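Local coordinates for peptidase M3B, oligoendopeptidase F (PDB 2QR4), which probably hydrolyses peptide bonds in short peptides, as a zinc-dependent oligoendopeptidase of the M3 family, at residues V255-L269 against E560-E574. Numbering follows the deposited sequence.
Sequences VVNKHLPLLHRYMEL and EDAMSMFEQRLNELE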
ATOM      1  N   VAL A 255      25.731  -1.888 -22.914  1.00 41.97           N
ATOM      2  CA  VAL A 255      26.525  -2.994 -23.450  1.00 36.41           C
ATOM      3  C   VAL A 255      25.655  -4.239 -23.661  1.00 39.01           C
ATOM      4  O   VAL A 255      25.759  -4.916 -24.680  1.00 44.95           O
ATOM      5  CB  VAL A 255      27.735  -3.312 -22.552  1.00 49.87           C
ATOM      6  CG1 VAL A 255      28.441  -4.561 -23.038  1.00 38.46           C
ATOM      7  CG2 VAL A 255      28.707  -2.109 -22.513  1.00 37.19           C
ATOM      8  N   VAL A 256      24.766  -4.517 -22.714  1.00 36.91           N
ATOM      9  CA  VAL A 256      23.858  -5.640 -22.857  1.00 38.15           C
ATOM     10  C   VAL A 256      22.929  -5.452 -24.056  1.00 40.59           C
ATOM     11  O   VAL A 256      22.753  -6.367 -24.851  1.00 46.23           O
ATOM     12  CB  VAL A 256      23.062  -5.921 -21.565  1.00 44.31           C
ATOM     13  CG1 VAL A 256      21.964  -6.924 -21.838  1.00 32.14           C
ATOM     14  CG2 VAL A 256      24.000  -6.452 -20.464  1.00 33.09           C
ATOM     15  N   ASN A 257      22.358  -4.262 -24.204  1.00 45.09           N
ATOM     16  CA  ASN A 257      21.533  -3.968 -25.382  1.00 41.67           C
ATOM     17  C   ASN A 257      22.259  -4.129 -26.711  1.00 45.26           C
ATOM     18  O   ASN A 257      21.692  -4.627 -27.683  1.00 44.28           O
ATOM     19  CB  ASN A 257      20.896  -2.586 -25.286  1.00 38.22           C
ATOM     20  CG  ASN A 257      19.565  -2.623 -24.574  1.00 41.56           C
ATOM     21  OD1 ASN A 257      18.521  -2.799 -25.199  1.00 49.36           O
ATOM     22  ND2 ASN A 257      19.602  -2.530 -23.256  1.00 42.86           N
ATOM     23  N   LYS A 258      23.522  -3.731 -26.740  1.00 39.47           N
ATOM     24  CA  LYS A 258      24.315  -3.821 -27.949  1.00 48.38           C
ATOM     25  C   LYS A 258      24.657  -5.288 -28.269  1.00 48.94           C
ATOM     26  O   LYS A 258      24.953  -5.615 -29.417  1.00 49.98           O
ATOM     27  CB  LYS A 258      25.566  -2.940 -27.815  1.00 43.93           C
ATOM     28  CG  LYS A 258      26.629  -3.121 -28.892  1.00 68.07           C
ATOM     29  CD  LYS A 258      27.861  -2.245 -28.589  1.00 76.15           C
ATOM     30  CE  LYS A 258      29.171  -2.831 -29.141  1.00 79.48           C
ATOM     31  NZ  LYS A 258      29.350  -2.554 -30.595  1.00 80.23           N
ATOM     32  N   HIS A 259      24.575  -6.169 -27.269  1.00 45.12           N
ATOM     33  CA  HIS A 259      24.913  -7.588 -27.465  1.00 36.62           C
ATOM     34  C   HIS A 259      23.729  -8.568 -27.377  1.00 40.39           C
ATOM     35  O   HIS A 259      23.929  -9.770 -27.190  1.00 46.69           O
ATOM     36  CB  HIS A 259      26.025  -8.032 -26.507  1.00 36.41           C
ATOM     37  CG  HIS A 259      27.328  -7.347 -26.752  1.00 49.53           C
ATOM     38  ND1 HIS A 259      28.274  -7.846 -27.620  1.00 45.37           N
ATOM     39  CD2 HIS A 259      27.832  -6.187 -26.270  1.00 38.81           C
ATOM     40  CE1 HIS A 259      29.305  -7.023 -27.664  1.00 31.67           C
ATOM     41  NE2 HIS A 259      29.064  -6.011 -26.851  1.00 44.52           N
ATOM     42  N   LEU A 260      22.509  -8.065 -27.518  1.00 39.66           N
ATOM     43  CA  LEU A 260      21.327  -8.929 -27.526  1.00 38.91           C
ATOM     44  C   LEU A 260      21.383  -9.983 -28.639  1.00 37.55           C
ATOM     45  O   LEU A 260      20.889 -11.093 -28.470  1.00 42.32           O
ATOM     46  CB  LEU A 260      20.035  -8.101 -27.647  1.00 32.92           C
ATOM     47  CG  LEU A 260      19.736  -7.228 -26.429  1.00 44.12           C
ATOM     48  CD1 LEU A 260      18.508  -6.411 -26.666  1.00 31.48           C
ATOM     49  CD2 LEU A 260      19.590  -8.074 -25.154  1.00 31.00           C
ATOM     50  N   PRO A 261      21.977  -9.642 -29.787  1.00 45.56           N
ATOM     51  CA  PRO A 261      22.065 -10.714 -30.793  1.00 51.28           C
ATOM     52  C   PRO A 261      22.728 -12.005 -30.274  1.00 50.17           C
ATOM     53  O   PRO A 261      22.402 -13.084 -30.765  1.00 44.82           O
ATOM     54  CB  PRO A 261      22.899 -10.080 -31.930  1.00 43.12           C
ATOM     55  CG  PRO A 261      22.641  -8.583 -31.793  1.00 40.91           C
ATOM     56  CD  PRO A 261      22.554  -8.369 -30.266  1.00 40.99           C
ATOM     57  N   LEU A 262      23.650 -11.910 -29.314  1.00 40.73           N
ATOM     58  CA  LEU A 262      24.223 -13.130 -28.719  1.00 41.28           C
ATOM     59  C   LEU A 262      23.174 -14.011 -28.011  1.00 45.34           C
ATOM     60  O   LEU A 262      23.162 -15.219 -28.216  1.00 40.00           O
ATOM     61  CB  LEU A 262      25.345 -12.800 -27.757  1.00 38.04           C
ATOM     62  CG  LEU A 262      26.586 -12.212 -28.416  1.00 38.39           C
ATOM     63  CD1 LEU A 262      27.598 -11.830 -27.337  1.00 26.91           C
ATOM     64  CD2 LEU A 262      27.160 -13.200 -29.401  1.00 27.57           C
ATOM     65  N   LEU A 263      22.300 -13.401 -27.199  1.00 34.78           N
ATOM     66  CA  LEU A 263      21.157 -14.098 -26.597  1.00 37.84           C
ATOM     67  C   LEU A 263      20.250 -14.671 -27.686  1.00 47.39           C
ATOM     68  O   LEU A 263      19.816 -15.824 -27.601  1.00 49.68           O
ATOM     69  CB  LEU A 263      20.316 -13.142 -25.740  1.00 42.75           C
ATOM     70  CG  LEU A 263      19.637 -13.604 -24.433  1.00 47.82           C
ATOM     71  CD1 LEU A 263      18.348 -12.831 -24.157  1.00 35.90           C
ATOM     72  CD2 LEU A 263      19.357 -15.078 -24.369  1.00 39.15           C
ATOM     73  N   HIS A 264      19.945 -13.848 -28.693  1.00 35.18           N
ATOM     74  CA  HIS A 264      19.098 -14.274 -29.794  1.00 40.54           C
ATOM     75  C   HIS A 264      19.632 -15.570 -30.367  1.00 35.54           C
ATOM     76  O   HIS A 264      18.886 -16.538 -30.536  1.00 38.60           O
ATOM     77  CB  HIS A 264      19.015 -13.200 -30.892  1.00 39.80           C
ATOM     78  CG  HIS A 264      18.327 -11.945 -30.453  1.00 47.37           C
ATOM     79  ND1 HIS A 264      18.257 -10.818 -31.244  1.00 45.67           N
ATOM     80  CD2 HIS A 264      17.710 -11.625 -29.290  1.00 44.80           C
ATOM     81  CE1 HIS A 264      17.611  -9.866 -30.594  1.00 34.41           C
ATOM     82  NE2 HIS A 264      17.264 -10.331 -29.408  1.00 39.77           N
ATOM     83  N   ARG A 265      20.935 -15.584 -30.634  1.00 33.11           N
ATOM     84  CA  ARG A 265      21.624 -16.762 -31.145  1.00 42.47           C
ATOM     85  C   ARG A 265      21.532 -17.964 -30.203  1.00 49.23           C
ATOM     86  O   ARG A 265      21.327 -19.090 -30.656  1.00 47.40           O
ATOM     87  CB  ARG A 265      23.096 -16.448 -31.373  1.00 44.25           C
ATOM     88  CG  ARG A 265      23.480 -16.214 -32.794  1.00 45.21           C
ATOM     89  CD  ARG A 265      24.664 -17.114 -33.133  1.00 51.13           C
ATOM     90  NE  ARG A 265      25.943 -16.492 -32.835  1.00 43.82           N
ATOM     91  CZ  ARG A 265      27.092 -17.151 -32.860  1.00 45.54           C
ATOM     92  NH1 ARG A 265      27.101 -18.443 -33.140  1.00 43.57           N
ATOM     93  NH2 ARG A 265      28.225 -16.528 -32.588  1.00 47.01           N
ATOM     94  N   TYR A 266      21.708 -17.723 -28.903  1.00 35.32           N
ATOM     95  CA  TYR A 266      21.634 -18.800 -27.915  1.00 39.11           C
ATOM     96  C   TYR A 266      20.228 -19.405 -27.900  1.00 36.03           C
ATOM     97  O   TYR A 266      20.057 -20.615 -27.739  1.00 37.85           O
ATOM     98  CB  TYR A 266      22.027 -18.277 -26.531  1.00 35.18           C
ATOM     99  CG  TYR A 266      22.098 -19.334 -25.458  1.00 33.35           C
ATOM    100  CD1 TYR A 266      22.602 -20.592 -25.733  1.00 33.99           C
ATOM    101  CD2 TYR A 266      21.691 -19.064 -24.161  1.00 40.98           C
ATOM    102  CE1 TYR A 266      22.681 -21.559 -24.764  1.00 33.49           C
ATOM    103  CE2 TYR A 266      21.766 -20.027 -23.179  1.00 42.21           C
ATOM    104  CZ  TYR A 266      22.264 -21.278 -23.488  1.00 44.74           C
ATOM    105  OH  TYR A 266      22.372 -22.254 -22.517  1.00 46.14           O
HETATM  106  N   MSE A 267      19.226 -18.560 -28.117  1.00 32.35           N
HETATM  107  CA  MSE A 267      17.841 -19.019 -28.193  1.00 36.95           C
HETATM  108  C   MSE A 267      17.577 -19.860 -29.460  1.00 44.04           C
HETATM  109  O   MSE A 267      16.904 -20.885 -29.388  1.00 44.94           O
HETATM  110  CB  MSE A 267      16.881 -17.837 -28.075  1.00 26.59           C
HETATM  111  CG  MSE A 267      16.959 -17.135 -26.716  1.00 48.79           C
HETATM  112 SE   MSE A 267      16.496 -18.262 -25.148  1.00 61.49          SE
HETATM  113  CE  MSE A 267      18.251 -18.994 -24.690  1.00 51.53           C
ATOM    114  N   GLU A 268      18.140 -19.465 -30.601  1.00 37.73           N
ATOM    115  CA  GLU A 268      18.077 -20.314 -31.790  1.00 43.97           C
ATOM    116  C   GLU A 268      18.646 -21.696 -31.490  1.00 45.62           C
ATOM    117  O   GLU A 268      18.084 -22.720 -31.903  1.00 44.41           O
ATOM    118  CB  GLU A 268      18.823 -19.700 -32.988  1.00 40.10           C
ATOM    119  CG  GLU A 268      18.326 -18.308 -33.406  1.00 51.20           C
ATOM    120  CD  GLU A 268      17.009 -18.317 -34.223  1.00 63.66           C
ATOM    121  OE1 GLU A 268      16.439 -19.401 -34.526  1.00 48.66           O
ATOM    122  OE2 GLU A 268      16.545 -17.205 -34.561  1.00 56.02           O
ATOM    123  N   LEU A 269      19.763 -21.729 -30.767  1.00 42.72           N
ATOM    124  CA  LEU A 269      20.421 -23.003 -30.483  1.00 40.47           C
ATOM    125  C   LEU A 269      19.523 -23.857 -29.603  1.00 40.07           C
ATOM    126  O   LEU A 269      19.313 -25.039 -29.873  1.00 39.50           O
ATOM    127  CB  LEU A 269      21.777 -22.789 -29.822  1.00 36.87           C
ATOM    128  CG  LEU A 269      22.486 -24.051 -29.366  1.00 37.72           C
ATOM    129  CD1 LEU A 269      22.696 -24.978 -30.545  1.00 37.91           C
ATOM    130  CD2 LEU A 269      23.807 -23.661 -28.730  1.00 37.33           C
ATOM    131  N   GLU A 560      32.233  -6.172 -22.058  1.00 39.94           N
ATOM    132  CA  GLU A 560      32.591  -6.633 -23.395  1.00 48.04           C
ATOM    133  C   GLU A 560      33.479  -7.892 -23.387  1.00 43.26           C
ATOM    134  O   GLU A 560      33.308  -8.763 -24.233  1.00 40.34           O
ATOM    135  CB  GLU A 560      33.149  -5.485 -24.252  1.00 48.39           C
ATOM    136  CG  GLU A 560      32.007  -4.704 -24.945  1.00 56.02           C
ATOM    137  CD  GLU A 560      32.371  -3.292 -25.378  1.00 68.87           C
ATOM    138  OE1 GLU A 560      33.555  -2.903 -25.284  1.00 72.95           O
ATOM    139  OE2 GLU A 560      31.452  -2.565 -25.827  1.00 78.21           O
ATOM    140  N   ASP A 561      34.381  -8.016 -22.412  1.00 41.07           N
ATOM    141  CA  ASP A 561      35.193  -9.233 -22.277  1.00 39.76           C
ATOM    142  C   ASP A 561      34.337 -10.466 -21.962  1.00 41.98           C
ATOM    143  O   ASP A 561      34.562 -11.545 -22.507  1.00 44.89           O
ATOM    144  CB  ASP A 561      36.252  -9.069 -21.194  1.00 47.12           C
ATOM    145  CG  ASP A 561      37.357  -8.110 -21.594  1.00 63.06           C
ATOM    146  OD1 ASP A 561      37.488  -7.808 -22.808  1.00 52.95           O
ATOM    147  OD2 ASP A 561      38.096  -7.664 -20.683  1.00 62.72           O
ATOM    148  N   ALA A 562      33.359 -10.296 -21.080  1.00 32.71           N
ATOM    149  CA  ALA A 562      32.463 -11.378 -20.722  1.00 42.15           C
ATOM    150  C   ALA A 562      31.674 -11.798 -21.963  1.00 43.87           C
ATOM    151  O   ALA A 562      31.610 -12.983 -22.300  1.00 42.90           O
ATOM    152  CB  ALA A 562      31.522 -10.936 -19.603  1.00 36.95           C
HETATM  153  N   MSE A 563      31.099 -10.809 -22.645  1.00 29.80           N
HETATM  154  CA  MSE A 563      30.376 -11.035 -23.885  1.00 36.49           C
HETATM  155  C   MSE A 563      31.205 -11.810 -24.907  1.00 45.44           C
HETATM  156  O   MSE A 563      30.707 -12.728 -25.558  1.00 46.92           O
HETATM  157  CB  MSE A 563      29.923  -9.711 -24.483  1.00 37.57           C
HETATM  158  CG  MSE A 563      28.843  -9.007 -23.687  1.00 39.24           C
HETATM  159 SE   MSE A 563      27.199 -10.064 -23.492  1.00 60.89          SE
HETATM  160  CE  MSE A 563      26.199  -8.782 -22.399  1.00 43.22           C
ATOM    161  N   SER A 564      32.473 -11.451 -25.039  1.00 41.20           N
ATOM    162  CA  SER A 564      33.320 -12.117 -26.004  1.00 43.13           C
ATOM    163  C   SER A 564      33.429 -13.588 -25.632  1.00 47.80           C
ATOM    164  O   SER A 564      33.424 -14.475 -26.500  1.00 45.98           O
ATOM    165  CB  SER A 564      34.705 -11.473 -26.070  1.00 32.70           C
ATOM    166  OG  SER A 564      35.590 -12.300 -26.825  1.00 42.57           O
HETATM  167  N   MSE A 565      33.516 -13.843 -24.336  1.00 34.03           N
HETATM  168  CA  MSE A 565      33.611 -15.206 -23.860  1.00 44.53           C
HETATM  169  C   MSE A 565      32.309 -15.973 -24.093  1.00 43.32           C
HETATM  170  O   MSE A 565      32.319 -17.167 -24.361  1.00 38.02           O
HETATM  171  CB  MSE A 565      33.928 -15.209 -22.380  1.00 30.42           C
HETATM  172  CG  MSE A 565      34.157 -16.605 -21.813  1.00 65.75           C
HETATM  173 SE   MSE A 565      34.769 -16.561 -19.951  1.00 90.46          SE
HETATM  174  CE  MSE A 565      35.896 -14.938 -20.035  1.00 75.33           C
ATOM    175  N   PHE A 566      31.183 -15.285 -23.970  1.00 36.48           N
ATOM    176  CA  PHE A 566      29.896 -15.931 -24.164  1.00 44.85           C
ATOM    177  C   PHE A 566      29.828 -16.378 -25.607  1.00 43.08           C
ATOM    178  O   PHE A 566      29.444 -17.510 -25.897  1.00 44.13           O
ATOM    179  CB  PHE A 566      28.762 -14.961 -23.843  1.00 42.38           C
ATOM    180  CG  PHE A 566      27.391 -15.542 -23.998  1.00 41.88           C
ATOM    181  CD1 PHE A 566      26.727 -16.085 -22.909  1.00 36.66           C
ATOM    182  CD2 PHE A 566      26.743 -15.508 -25.224  1.00 45.65           C
ATOM    183  CE1 PHE A 566      25.445 -16.597 -23.040  1.00 45.31           C
ATOM    184  CE2 PHE A 566      25.461 -16.031 -25.367  1.00 40.77           C
ATOM    185  CZ  PHE A 566      24.811 -16.572 -24.277  1.00 37.39           C
ATOM    186  N   GLU A 567      30.238 -15.478 -26.500  1.00 37.50           N
ATOM    187  CA  GLU A 567      30.243 -15.730 -27.932  1.00 36.50           C
ATOM    188  C   GLU A 567      31.193 -16.876 -28.303  1.00 37.64           C
ATOM    189  O   GLU A 567      30.817 -17.793 -29.031  1.00 48.76           O
ATOM    190  CB  GLU A 567      30.588 -14.447 -28.707  1.00 36.13           C
ATOM    191  CG  GLU A 567      30.838 -14.673 -30.214  1.00 44.87           C
ATOM    192  CD  GLU A 567      31.034 -13.380 -31.015  1.00 45.89           C
ATOM    193  OE1 GLU A 567      31.658 -12.428 -30.498  1.00 58.09           O
ATOM    194  OE2 GLU A 567      30.565 -13.317 -32.172  1.00 50.75           O
ATOM    195  N   GLN A 568      32.423 -16.845 -27.817  1.00 35.47           N
ATOM    196  CA  GLN A 568      33.321 -17.931 -28.185  1.00 42.24           C
ATOM    197  C   GLN A 568      32.857 -19.294 -27.670  1.00 39.64           C
ATOM    198  O   GLN A 568      32.940 -20.293 -28.377  1.00 41.50           O
ATOM    199  CB  GLN A 568      34.816 -17.638 -27.903  1.00 41.85           C
ATOM    200  CG  GLN A 568      35.160 -17.043 -26.583  1.00 50.48           C
ATOM    201  CD  GLN A 568      36.603 -16.538 -26.540  1.00 42.61           C
ATOM    202  OE1 GLN A 568      36.853 -15.342 -26.430  1.00 38.27           O
ATOM    203  NE2 GLN A 568      37.547 -17.452 -26.613  1.00 45.05           N
ATOM    204  N   ARG A 569      32.309 -19.338 -26.466  1.00 36.90           N
ATOM    205  CA  ARG A 569      31.841 -20.611 -25.947  1.00 29.01           C
ATOM    206  C   ARG A 569      30.546 -21.062 -26.650  1.00 37.47           C
ATOM    207  O   ARG A 569      30.334 -22.243 -26.891  1.00 34.44           O
ATOM    208  CB  ARG A 569      31.722 -20.560 -24.431  1.00 32.40           C
ATOM    209  CG  ARG A 569      33.102 -20.317 -23.744  1.00 37.14           C
ATOM    210  CD  ARG A 569      32.984 -20.305 -22.218  1.00 29.97           C
ATOM    211  NE  ARG A 569      34.294 -20.357 -21.610  1.00 38.33           N
ATOM    212  CZ  ARG A 569      34.528 -20.229 -20.309  1.00 37.59           C
ATOM    213  NH1 ARG A 569      33.526 -20.008 -19.475  1.00 35.30           N
ATOM    214  NH2 ARG A 569      35.777 -20.303 -19.851  1.00 31.82           N
ATOM    215  N   LEU A 570      29.722 -20.103 -27.028  1.00 36.04           N
ATOM    216  CA  LEU A 570      28.537 -20.364 -27.813  1.00 29.11           C
ATOM    217  C   LEU A 570      28.937 -20.974 -29.157  1.00 40.96           C
ATOM    218  O   LEU A 570      28.422 -22.033 -29.545  1.00 39.29           O
ATOM    219  CB  LEU A 570      27.749 -19.060 -27.991  1.00 34.02           C
ATOM    220  CG  LEU A 570      26.555 -19.008 -28.946  1.00 42.16           C
ATOM    221  CD1 LEU A 570      25.627 -20.161 -28.654  1.00 39.84           C
ATOM    222  CD2 LEU A 570      25.830 -17.684 -28.779  1.00 34.09           C
ATOM    223  N   ASN A 571      29.865 -20.313 -29.851  0.50 40.86           N
ATOM    224  CA  ASN A 571      30.396 -20.808 -31.125  0.50 37.48           C
ATOM    225  C   ASN A 571      30.985 -22.222 -31.018  0.50 36.16           C
ATOM    226  O   ASN A 571      30.782 -23.055 -31.904  0.50 42.65           O
ATOM    227  CB  ASN A 571      31.435 -19.832 -31.704  0.50 30.88           C
ATOM    228  CG  ASN A 571      30.795 -18.632 -32.401  0.50 43.38           C
ATOM    229  OD1 ASN A 571      29.587 -18.629 -32.675  0.50 37.48           O
ATOM    230  ND2 ASN A 571      31.612 -17.612 -32.714  0.50 20.78           N
ATOM    231  N   GLU A 572      31.697 -22.496 -29.929  1.00 30.62           N
ATOM    232  CA  GLU A 572      32.272 -23.827 -29.706  1.00 40.19           C
ATOM    233  C   GLU A 572      31.180 -24.885 -29.465  1.00 37.42           C
ATOM    234  O   GLU A 572      31.282 -26.011 -29.943  1.00 46.41           O
ATOM    235  CB  GLU A 572      33.298 -23.819 -28.556  1.00 36.32           C
ATOM    236  CG  GLU A 572      33.872 -25.211 -28.224  1.00 34.65           C
ATOM    237  CD  GLU A 572      34.822 -25.218 -27.025  1.00 40.43           C
ATOM    238  OE1 GLU A 572      34.992 -24.163 -26.365  1.00 30.49           O
ATOM    239  OE2 GLU A 572      35.409 -26.291 -26.746  1.00 40.25           O
ATOM    240  N   LEU A 573      30.133 -24.515 -28.740  1.00 42.16           N
ATOM    241  CA  LEU A 573      29.011 -25.430 -28.489  1.00 41.67           C
ATOM    242  C   LEU A 573      28.275 -25.807 -29.785  1.00 43.68           C
ATOM    243  O   LEU A 573      27.962 -26.967 -30.012  1.00 41.32           O
ATOM    244  CB  LEU A 573      28.026 -24.806 -27.488  1.00 35.56           C
ATOM    245  CG  LEU A 573      26.811 -25.661 -27.115  1.00 34.05           C
ATOM    246  CD1 LEU A 573      27.226 -27.064 -26.594  1.00 34.45           C
ATOM    247  CD2 LEU A 573      25.929 -24.942 -26.114  1.00 25.58           C
ATOM    248  N   GLU A 574      27.997 -24.816 -30.625  1.00 39.54           N
ATOM    249  CA  GLU A 574      27.409 -25.073 -31.932  1.00 42.74           C
ATOM    250  C   GLU A 574      28.249 -26.036 -32.770  1.00 49.43           C
ATOM    251  O   GLU A 574      27.715 -26.977 -33.355  1.00 49.81           O
ATOM    252  CB  GLU A 574      27.215 -23.769 -32.696  1.00 33.11           C
ATOM    253  CG  GLU A 574      26.132 -22.892 -32.131  1.00 50.92           C
ATOM    254  CD  GLU A 574      26.108 -21.539 -32.782  1.00 54.11           C
ATOM    255  OE1 GLU A 574      26.873 -21.343 -33.745  1.00 60.45           O
ATOM    256  OE2 GLU A 574      25.334 -20.671 -32.331  1.00 60.31           O
TER
HETATM  257  O   HOH W   1      22.688 -20.769 -32.676  1.00 43.35           O
HETATM  258  O   HOH W   2      27.900 -14.038 -32.845  1.00 45.90           O
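Bends at chi2 (-128°) and chi3 (-88°) fold the R265 side chain over L570 and carry its guanidinium to N571. The two meet end-on, R265 NH1 and NH2 both directed at N571 OD1, but at 2.5 Å each these bonds are implausibly short, and with N571 modelled in two conformers their detail is doubtful. L570 CD2 covers one face of the guanidinium. E574 adds a salt bridge, E574 OE2 to R265 NH1 at 3.0 Å, though the hydrogen bond within it is weak; E567 forms a long one with R265 NH2, and a water donates to E567 OE2. Deeper in, the edge of F566 turns toward the face of Y266 in an offset edge-to-face pair, centroids 5.8 Å apart, and L570 sits as a knob among L262, R265, Y266 and L269. Toward V255, M563 CG lies over a face of the H259 ring, a CH-pi contact at 4.0 Å from its centroid, and M563 CE reaches V256 CG2. Helix 418-454 flanks the buried side, touching V256, Y266 and F566. This is knobs-into-holes packing of near-parallel helices, segments 260-269 and 560-574 crossing at 24°, which sets helix 557-579, the last one modelled, against helix 260-274 within the largely helical M3 peptidase fold.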